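Local coordinates for cellulose hydrolase (Bacillus licheniformis, PDB 4YZT), which hydrolyses internal beta-1,4-glucosidic bonds of cellulose as a tri-modular family 5 endoglucanase, at residues Val75-His80 with His116-Leu121; Leu463-Gly468 with Thr485-Tyr490. All coordinates share one frame; numbering follows the deposited sequence. Where two conformers were deposited one is given.

Overall arrangement
Running from the N terminus, the chain builds the eight-stranded parallel barrel first, and contact 1 belongs to it. Its segment 75-80 leaves strand 70-73, the chain passes through helix 91-105 and strand 110-114, and residues 116-121 return beside it, closing a loop between neighbouring barrel strands at the sugar-binding end. The mixed sheet that holds strand 338-347 takes no part. Contact 2 closes the excursion between 468 and 485, before strand 494-497, and lies where the C-terminal module meets the barrel through Asn233, Trp235 and Asn278. The two contacts are in series, neither nested nor crossed, with centres 33 Å apart and nearest atoms about 17 Å apart.

Contact 1. Residues Val75-His80 with His116-Leu121; sequences VTWDSH and HHDSWL. With BGC (beta-D-glucopyranose), chain B; BGC (beta-D-glucopyranose), chain C.
At the glycan pocket of this family 5 barrel, the loops that follow strands 70-73 and 110-114 are joined where Asp118 grips the backbone of Trp77 and Asp78. Asp118 OD1 takes the N-H of Trp77 on its syn lone pair at 2.8 Å, nearly straight at 165°, while OD2 accepts a weak, bent bond from Asp78 N and a further one from the indole of Trp122. Beside this carboxylate, His116 N donates to Val75 O at 2.8 Å, and His117 N reaches Thr76 OG1 at 3.1 Å; the same hydroxyl also bonds to Asp42 O. Thr76 CG2, set anti to its own nitrogen, meets Leu121 CD1 at 3.6 Å, and Asp78 CB packs on that same methyl. Were Asp118 shortened to an alanine, both amides and the Trp122 indole N-H would probably lose their shared acceptor, and the 75-80 loop might shift. On the pocket side, His116 NE2 is hydrogen-bonded to O3 of the chain B glucose at 3.1 Å, and His116 CD2 lies over the centre of the His117 ring. The backbone bonds place His116, and its ND1 bond to Asn114 ND2 probably limits ring rotation, keeping NE2 facing O3.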
# COMPACT_ATOMS: atom_id res chain seq x y z
N VAL A 75 1.25 -10.02 13.72
CA VAL A 75 2.02 -10.16 14.96
C VAL A 75 3.26 -11.02 14.72
O VAL A 75 3.18 -12.14 14.19
CB VAL A 75 1.19 -10.80 16.08
CG1 VAL A 75 2.05 -11.01 17.32
CG2 VAL A 75 -0.03 -9.94 16.40
N THR A 76 4.41 -10.47 15.08
CA THR A 76 5.65 -11.22 15.02
C THR A 76 5.95 -11.73 16.43
O THR A 76 6.14 -10.93 17.35
CB THR A 76 6.80 -10.36 14.46
OG1 THR A 76 6.45 -9.95 13.13
CG2 THR A 76 8.12 -11.14 14.44
N TRP A 77 5.95 -13.05 16.59
CA TRP A 77 6.04 -13.65 17.92
C TRP A 77 7.48 -13.89 18.38
O TRP A 77 7.75 -13.96 19.58
CB TRP A 77 5.24 -14.98 17.95
CG TRP A 77 3.76 -14.75 17.65
CD1 TRP A 77 3.18 -14.67 16.41
CD2 TRP A 77 2.70 -14.55 18.60
NE1 TRP A 77 1.83 -14.43 16.53
CE2 TRP A 77 1.51 -14.36 17.86
CE3 TRP A 77 2.65 -14.51 19.99
CZ2 TRP A 77 0.28 -14.14 18.48
CZ3 TRP A 77 1.42 -14.30 20.60
CH2 TRP A 77 0.26 -14.12 19.85
N ASP A 78 8.38 -13.99 17.40
CA ASP A 78 9.80 -14.36 17.57
C ASP A 78 10.48 -14.06 18.92
O ASP A 78 10.81 -14.97 19.68
CB ASP A 78 10.61 -13.69 16.45
CG ASP A 78 12.08 -14.08 16.45
OD1 ASP A 78 12.37 -15.30 16.49
OD2 ASP A 78 12.93 -13.17 16.39
N SER A 79 10.69 -12.78 19.23
CA SER A 79 11.49 -12.44 20.41
C SER A 79 10.75 -12.76 21.71
O SER A 79 11.35 -12.75 22.79
CB SER A 79 11.89 -10.96 20.39
OG SER A 79 10.84 -10.12 20.85
N HIS A 80 9.46 -13.07 21.59
CA HIS A 80 8.63 -13.34 22.76
C HIS A 80 8.41 -14.83 23.00
O HIS A 80 7.67 -15.21 23.92
CB HIS A 80 7.29 -12.61 22.61
CG HIS A 80 7.41 -11.22 22.07
ND1 HIS A 80 7.23 -10.92 20.74
CD2 HIS A 80 7.71 -10.05 22.68
CE1 HIS A 80 7.41 -9.62 20.55
NE2 HIS A 80 7.70 -9.07 21.72
N HIS A 116 3.46 -13.42 11.76
CA HIS A 116 3.93 -12.59 10.66
C HIS A 116 5.41 -12.80 10.31
O HIS A 116 5.76 -13.76 9.60
CB HIS A 116 3.63 -11.11 10.96
CG HIS A 116 3.46 -10.27 9.73
ND1 HIS A 116 2.33 -10.33 8.93
CD2 HIS A 116 4.30 -9.39 9.12
CE1 HIS A 116 2.47 -9.50 7.91
NE2 HIS A 116 3.65 -8.92 8.01
N HIS A 117 6.30 -11.94 10.81
CA HIS A 117 7.69 -11.99 10.33
C HIS A 117 8.50 -13.16 10.89
O HIS A 117 9.64 -13.39 10.47
CB HIS A 117 8.40 -10.67 10.62
CG HIS A 117 7.96 -9.56 9.72
ND1 HIS A 117 7.70 -9.75 8.38
CD2 HIS A 117 7.71 -8.25 9.97
CE1 HIS A 117 7.32 -8.61 7.84
NE2 HIS A 117 7.31 -7.69 8.78
N ASP A 118 7.90 -13.94 11.79
CA ASP A 118 8.42 -15.26 12.11
C ASP A 118 8.70 -16.08 10.85
O ASP A 118 9.60 -16.93 10.84
CB ASP A 118 7.43 -16.01 12.99
CG ASP A 118 7.05 -15.23 14.21
OD1 ASP A 118 6.09 -14.42 14.13
OD2 ASP A 118 7.73 -15.42 15.24
N SER A 119 7.95 -15.81 9.79
CA SER A 119 8.10 -16.54 8.52
C SER A 119 9.56 -16.60 8.05
O SER A 119 10.06 -17.66 7.68
CB SER A 119 7.23 -15.90 7.42
OG SER A 119 7.69 -14.58 7.12
N TRP A 120 10.26 -15.46 8.10
CA TRP A 120 11.66 -15.45 7.67
C TRP A 120 12.63 -15.39 8.85
O TRP A 120 13.79 -15.75 8.71
CB TRP A 120 11.92 -14.29 6.70
CG TRP A 120 11.50 -12.95 7.19
CD1 TRP A 120 10.29 -12.34 6.97
CD2 TRP A 120 12.28 -12.02 7.96
NE1 TRP A 120 10.27 -11.10 7.58
CE2 TRP A 120 11.47 -10.88 8.19
CE3 TRP A 120 13.57 -12.04 8.50
CZ2 TRP A 120 11.92 -9.77 8.92
CZ3 TRP A 120 14.02 -10.94 9.23
CH2 TRP A 120 13.19 -9.82 9.43
N LEU A 121 12.15 -14.96 10.01
CA LEU A 121 13.02 -14.97 11.18
C LEU A 121 13.41 -16.41 11.61
O LEU A 121 14.56 -16.66 11.97
CB LEU A 121 12.37 -14.22 12.35
CG LEU A 121 12.35 -12.70 12.21
CD1 LEU A 121 11.33 -12.10 13.16
CD2 LEU A 121 13.74 -12.10 12.45
C2 BGC B . 4.68 -8.25 3.96
C3 BGC B . 4.67 -6.91 4.62
C4 BGC B . 5.49 -5.94 3.90
C5 BGC B . 4.98 -5.84 2.46
C6 BGC B . 5.65 -4.81 1.59
C1 BGC B . 4.22 -7.97 2.55
O1 BGC B . 3.78 -9.07 1.82
O2 BGC B . 3.72 -9.16 4.56
O3 BGC B . 5.06 -6.99 6.06
O4 BGC B . 5.41 -4.65 4.60
O5 BGC B . 5.17 -7.15 1.84
O6 BGC B . 7.00 -5.23 1.40
C2 BGC C . 6.57 -2.67 5.26
C3 BGC C . 7.92 -2.06 5.49
C4 BGC C . 8.73 -2.92 6.41
C5 BGC C . 8.83 -4.33 5.87
C6 BGC C . 9.61 -5.19 6.84
C1 BGC C . 6.70 -4.08 4.74
O2 BGC C . 5.78 -1.89 4.34
O3 BGC C . 7.75 -0.71 6.01
O4 BGC C . 10.11 -2.42 6.59
O5 BGC C . 7.50 -4.93 5.65
O6 BGC C . 9.89 -6.46 6.26

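Contact 2. Residues Leu463-Gly468 with Thr485-Tyr490; sequences LATVKG and TPYLNY
Tyr487 and Lys467 form a single backbone bridge, flanked by two hydrogen bonds: Leu488 N donates to Val466 O at 2.8 Å, almost straight at 175°, and Gly468 N to Pro486 O at 2.9 Å. The Pro486 carbonyl also receives a CA-H...O contact from Lys467. Just before the bridge, Thr485 OG1 accepts from Tyr487 N, an ST turn that bends the chain ahead of the aromatic residue.

Across the bridge, Lys467 CB sits over the face of the Tyr487 phenol, 3.7 Å from the ring centroid and 13° off its normal, a CH-pi contact. Lys467 CG lies between the backbone N and the carbonyl carbon (chi1 59°), and from there the extended chain runs over the ring until CD is 3.9 Å from Tyr487 OH. One water then joins the two polar ends, accepting from Lys467 NZ and donating to Tyr487 OH, whose stronger partner is Glu520.

Strand 462-470 is an outermost strand of its four-stranded mixed sheet, paired on its other side with strand 515-522, where Ala464 and Thr465 both face Glu520 in a classic beta bulge. Residues 485-490, themselves irregular, thus add one bridge along the margin of this sheet. Both segments also meet the catalytic barrel: Leu463 O bonds to Asn278 ND2, Ala464 O to Asn233 ND2 and Asn489 OD1 to Trp235 N.

Thr465 approaches Tyr487 at about a right angle, with its CG2 3.9 Å from CE2 of the ring and its OG1 near the ring edge. A second water bridges Thr465 OG1 and Leu488 O at 2.7 Å each. Val466 CG1 and Leu488 CD1 meet more loosely at 4.1 Å, and both residues also pack on Phe494 of strand 494-497.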
# COMPACT_ATOMS: atom_id res chain seq x y z
N LEU A 463 8.89 15.98 -6.52
CA LEU A 463 9.78 14.94 -7.03
C LEU A 463 8.97 13.76 -7.60
O LEU A 463 8.02 13.28 -6.97
CB LEU A 463 10.71 14.44 -5.94
CG LEU A 463 11.70 13.34 -6.34
CD1 LEU A 463 12.65 13.84 -7.44
CD2 LEU A 463 12.46 12.89 -5.11
N ALA A 464 9.35 13.31 -8.80
CA ALA A 464 8.69 12.18 -9.45
C ALA A 464 9.57 10.93 -9.46
O ALA A 464 9.18 9.87 -8.95
CB ALA A 464 8.31 12.56 -10.86
N THR A 465 10.77 11.06 -10.04
CA THR A 465 11.73 9.96 -10.05
C THR A 465 13.14 10.53 -10.29
O THR A 465 13.31 11.73 -10.48
CB THR A 465 11.37 8.90 -11.12
OG1 THR A 465 12.27 7.78 -11.03
CG2 THR A 465 11.44 9.48 -12.52
N VAL A 466 14.15 9.67 -10.27
CA VAL A 466 15.52 10.10 -10.47
C VAL A 466 16.25 9.08 -11.34
O VAL A 466 16.05 7.88 -11.15
CB VAL A 466 16.30 10.25 -9.13
CG1 VAL A 466 17.65 10.95 -9.38
CG2 VAL A 466 15.49 11.00 -8.10
N LYS A 467 17.09 9.53 -12.28
CA LYS A 467 18.00 8.61 -12.97
C LYS A 467 19.44 9.07 -12.75
O LYS A 467 19.69 10.26 -12.46
CB LYS A 467 17.69 8.52 -14.47
CG LYS A 467 17.78 9.85 -15.23
CD LYS A 467 17.79 9.64 -16.74
CE LYS A 467 17.67 10.97 -17.50
NZ LYS A 467 17.62 10.75 -18.98
N GLY A 468 20.37 8.13 -12.87
CA GLY A 468 21.78 8.42 -12.66
C GLY A 468 22.63 7.72 -13.70
O GLY A 468 22.45 6.53 -13.94
N THR A 485 18.62 -0.06 -17.05
CA THR A 485 18.03 1.26 -16.84
C THR A 485 18.87 2.11 -15.90
O THR A 485 19.50 1.59 -14.98
CB THR A 485 16.59 1.17 -16.25
OG1 THR A 485 16.05 2.48 -16.07
CG2 THR A 485 16.57 0.46 -14.88
N PRO A 486 18.90 3.44 -16.15
CA PRO A 486 19.59 4.36 -15.26
C PRO A 486 18.66 4.85 -14.16
O PRO A 486 19.10 5.55 -13.24
CB PRO A 486 19.99 5.50 -16.19
CG PRO A 486 18.83 5.57 -17.15
CD PRO A 486 18.44 4.11 -17.39
N TYR A 487 17.39 4.47 -14.24
CA TYR A 487 16.43 4.98 -13.26
C TYR A 487 16.58 4.28 -11.92
O TYR A 487 16.76 3.06 -11.85
CB TYR A 487 14.99 4.87 -13.80
CG TYR A 487 14.69 6.01 -14.76
CD1 TYR A 487 14.90 5.86 -16.11
CD2 TYR A 487 14.25 7.24 -14.29
CE1 TYR A 487 14.66 6.89 -16.99
CE2 TYR A 487 14.00 8.28 -15.16
CZ TYR A 487 14.21 8.10 -16.50
OH TYR A 487 13.96 9.13 -17.38
N LEU A 488 16.55 5.09 -10.86
CA LEU A 488 16.72 4.64 -9.49
C LEU A 488 15.38 4.27 -8.84
O LEU A 488 14.32 4.47 -9.43
CB LEU A 488 17.43 5.72 -8.67
CG LEU A 488 18.75 6.28 -9.23
CD1 LEU A 488 19.29 7.36 -8.31
CD2 LEU A 488 19.78 5.17 -9.38
N ASN A 489 15.44 3.77 -7.60
CA ASN A 489 14.24 3.31 -6.90
C ASN A 489 13.89 4.18 -5.70
O ASN A 489 14.74 4.47 -4.86
CB ASN A 489 14.42 1.86 -6.44
CG ASN A 489 14.53 0.86 -7.59
OD1 ASN A 489 14.22 1.17 -8.73
ND2 ASN A 489 14.97 -0.35 -7.27
N TYR A 490 12.63 4.58 -5.61
CA TYR A 490 12.15 5.38 -4.48
C TYR A 490 12.53 4.78 -3.12
O TYR A 490 12.46 3.57 -2.92
CB TYR A 490 10.64 5.55 -4.56
CG TYR A 490 10.04 6.22 -3.34
CD1 TYR A 490 10.25 7.57 -3.08
CD2 TYR A 490 9.26 5.49 -2.44
CE1 TYR A 490 9.70 8.18 -1.96
CE2 TYR A 490 8.70 6.10 -1.32
CZ TYR A 490 8.93 7.45 -1.09
OH TYR A 490 8.38 8.06 0.02
O HOH W 1 11.77 5.45 -9.69
O HOH W 2 15.49 9.27 -19.68